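Local coordinates for cell division control protein Cdc48 (Mycobacterium smegmatis, PDB 5E7P) that probably binds and hydrolyses ATP as a tandem-domain AAA ATPase of the Cdc48 type, here holding ADP, at residues H215-Q220 with S286-E291. Numbering follows the deposited sequence.
Sequences HTVSPQ and SRRVVE
Thr216 and Glu291 exchange two backbone hydrogen bonds, Thr216 N to Glu291 O (3.0 Å) and Glu291 N to Thr216 O (2.9 Å); Ser218 and Val289 form the same kind of pair. Between them lies the non-hydrogen-bonded pair Val217 and Val290. The short strand 216-218 is thereby added antiparallel to the edge of an otherwise parallel sheet, beside strand 289-293 of the first AAA domain.

Past the strand's end Gln220 keeps the two segments in touch. Its CB lies 3.4 Å from Ser286 O, CG passes 3.5 Å from Arg288 N, CD is still near Ser286 O, and NE2 donates to a water (2.7 Å) that also accepts from Arg288 N. With CG beside the backbone N (chi1 -66°) and the chain extended, the amide reaches that water; a long neutral donor suits this exposed end. Ser218's small hydroxyl lies over Val289 CB yet hydrogen-bonds another water, near Pro219 O and Arg287 O. On the opposite face, branched, apolar Val290 suits burial against helix 302-319; its CG1 meets the His215 ring obliquely. Glu291 is long enough to salt-bridge Arg281.

Main-chain bonds thus set the register, while side chains determine what each face meets.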
loop_
_atom_site.group_PDB
_atom_site.type_symbol
_atom_site.label_atom_id
_atom_site.label_comp_id
_atom_site.label_asym_id
_atom_site.label_seq_id
_atom_site.Cartn_x
_atom_site.Cartn_y
_atom_site.Cartn_z
ATOM N N HIS A 215 -16.033 -14.123 -17.738
ATOM C CA HIS A 215 -16.765 -12.915 -17.360
ATOM C C HIS A 215 -18.117 -13.203 -16.714
ATOM O O HIS A 215 -18.750 -14.223 -16.989
ATOM C CB HIS A 215 -16.932 -11.968 -18.557
ATOM C CG HIS A 215 -17.853 -12.482 -19.619
ATOM N ND1 HIS A 215 -19.224 -12.365 -19.538
ATOM C CD2 HIS A 215 -17.598 -13.109 -20.793
ATOM C CE1 HIS A 215 -19.774 -12.902 -20.612
ATOM N NE2 HIS A 215 -18.810 -13.360 -21.389
ATOM N N THR A 216 -18.536 -12.293 -15.839
ATOM C CA THR A 216 -19.866 -12.337 -15.248
ATOM C C THR A 216 -20.651 -11.118 -15.706
ATOM O O THR A 216 -20.071 -10.081 -16.024
ATOM C CB THR A 216 -19.809 -12.349 -13.710
ATOM O OG1 THR A 216 -19.040 -11.232 -13.246
ATOM C CG2 THR A 216 -19.173 -13.634 -13.214
ATOM N N VAL A 217 -21.971 -11.249 -15.747
ATOM C CA VAL A 217 -22.825 -10.145 -16.158
ATOM C C VAL A 217 -23.769 -9.745 -15.033
ATOM O O VAL A 217 -24.509 -10.574 -14.507
ATOM C CB VAL A 217 -23.654 -10.502 -17.406
ATOM C CG1 VAL A 217 -24.536 -9.335 -17.805
ATOM C CG2 VAL A 217 -22.742 -10.897 -18.555
ATOM N N SER A 218 -23.726 -8.471 -14.656
ATOM C CA SER A 218 -24.685 -7.929 -13.706
ATOM C C SER A 218 -25.650 -7.014 -14.450
ATOM O O SER A 218 -25.248 -5.966 -14.954
ATOM C CB SER A 218 -23.974 -7.158 -12.595
ATOM O OG SER A 218 -23.266 -6.051 -13.121
ATOM N N PRO A 219 -26.928 -7.416 -14.531
ATOM C CA PRO A 219 -27.956 -6.674 -15.272
ATOM C C PRO A 219 -28.165 -5.262 -14.733
ATOM O O PRO A 219 -27.713 -4.947 -13.634
ATOM C CB PRO A 219 -29.222 -7.513 -15.050
ATOM C CG PRO A 219 -28.723 -8.879 -14.726
ATOM C CD PRO A 219 -27.462 -8.659 -13.946
ATOM N N GLN A 220 -28.843 -4.425 -15.512
ATOM C CA GLN A 220 -29.151 -3.060 -15.097
ATOM C C GLN A 220 -29.945 -3.042 -13.797
ATOM O O GLN A 220 -30.822 -3.883 -13.587
ATOM C CB GLN A 220 -29.943 -2.337 -16.188
ATOM C CG GLN A 220 -29.177 -2.110 -17.480
ATOM C CD GLN A 220 -30.034 -1.479 -18.560
ATOM O OE1 GLN A 220 -31.176 -1.888 -18.780
ATOM N NE2 GLN A 220 -29.493 -0.470 -19.232
ATOM N N SER A 286 -26.768 1.124 -12.154
ATOM C CA SER A 286 -27.926 1.183 -13.042
ATOM C C SER A 286 -27.586 0.730 -14.459
ATOM O O SER A 286 -28.462 0.654 -15.317
ATOM C CB SER A 286 -28.516 2.594 -13.072
ATOM O OG SER A 286 -27.611 3.513 -13.661
ATOM N N ARG A 287 -26.312 0.438 -14.701
ATOM C CA ARG A 287 -25.861 -0.032 -16.005
ATOM C C ARG A 287 -25.739 -1.548 -15.982
ATOM O O ARG A 287 -25.682 -2.155 -14.910
ATOM C CB ARG A 287 -24.489 0.560 -16.342
ATOM C CG ARG A 287 -24.313 2.020 -15.983
ATOM C CD ARG A 287 -25.012 2.923 -16.972
ATOM N NE ARG A 287 -24.903 4.327 -16.589
ATOM C CZ ARG A 287 -25.442 5.332 -17.274
ATOM N NH1 ARG A 287 -26.126 5.085 -18.383
ATOM N NH2 ARG A 287 -25.294 6.580 -16.852
ATOM N N ARG A 288 -25.699 -2.165 -17.159
ATOM C CA ARG A 288 -25.327 -3.570 -17.233
ATOM C C ARG A 288 -23.805 -3.653 -17.307
ATOM O O ARG A 288 -23.163 -2.946 -18.088
ATOM C CB ARG A 288 -26.006 -4.288 -18.411
ATOM C CG ARG A 288 -25.429 -4.000 -19.786
ATOM C CD ARG A 288 -26.244 -4.682 -20.881
ATOM N NE ARG A 288 -26.257 -6.139 -20.763
ATOM C CZ ARG A 288 -25.418 -6.951 -21.397
ATOM N NH1 ARG A 288 -25.511 -8.263 -21.227
ATOM N NH2 ARG A 288 -24.486 -6.454 -22.201
ATOM N N VAL A 289 -23.222 -4.489 -16.459
ATOM C CA VAL A 289 -21.773 -4.551 -16.373
ATOM C C VAL A 289 -21.237 -5.920 -16.750
ATOM O O VAL A 289 -21.654 -6.940 -16.201
ATOM C CB VAL A 289 -21.275 -4.180 -14.965
ATOM C CG1 VAL A 289 -19.759 -4.151 -14.936
ATOM C CG2 VAL A 289 -21.838 -2.840 -14.552
ATOM N N VAL A 290 -20.312 -5.931 -17.701
ATOM C CA VAL A 290 -19.577 -7.137 -18.035
ATOM C C VAL A 290 -18.241 -7.077 -17.308
ATOM O O VAL A 290 -17.390 -6.244 -17.620
ATOM C CB VAL A 290 -19.348 -7.254 -19.548
ATOM C CG1 VAL A 290 -18.549 -8.511 -19.868
ATOM C CG2 VAL A 290 -20.682 -7.257 -20.280
ATOM N N GLU A 291 -18.066 -7.957 -16.326
ATOM C CA GLU A 291 -16.900 -7.890 -15.454
ATOM C C GLU A 291 -15.946 -9.073 -15.603
ATOM O O GLU A 291 -16.360 -10.234 -15.575
ATOM C CB GLU A 291 -17.334 -7.750 -13.993
ATOM C CG GLU A 291 -16.180 -7.619 -13.016
ATOM C CD GLU A 291 -16.651 -7.337 -11.600
ATOM O OE1 GLU A 291 -15.826 -7.443 -10.668
ATOM O OE2 GLU A 291 -17.843 -7.006 -11.421
HETATM O O HOH W 1 -25.100 -3.379 -12.639
HETATM O O HOH W 2 -26.821 -0.148 -19.208
#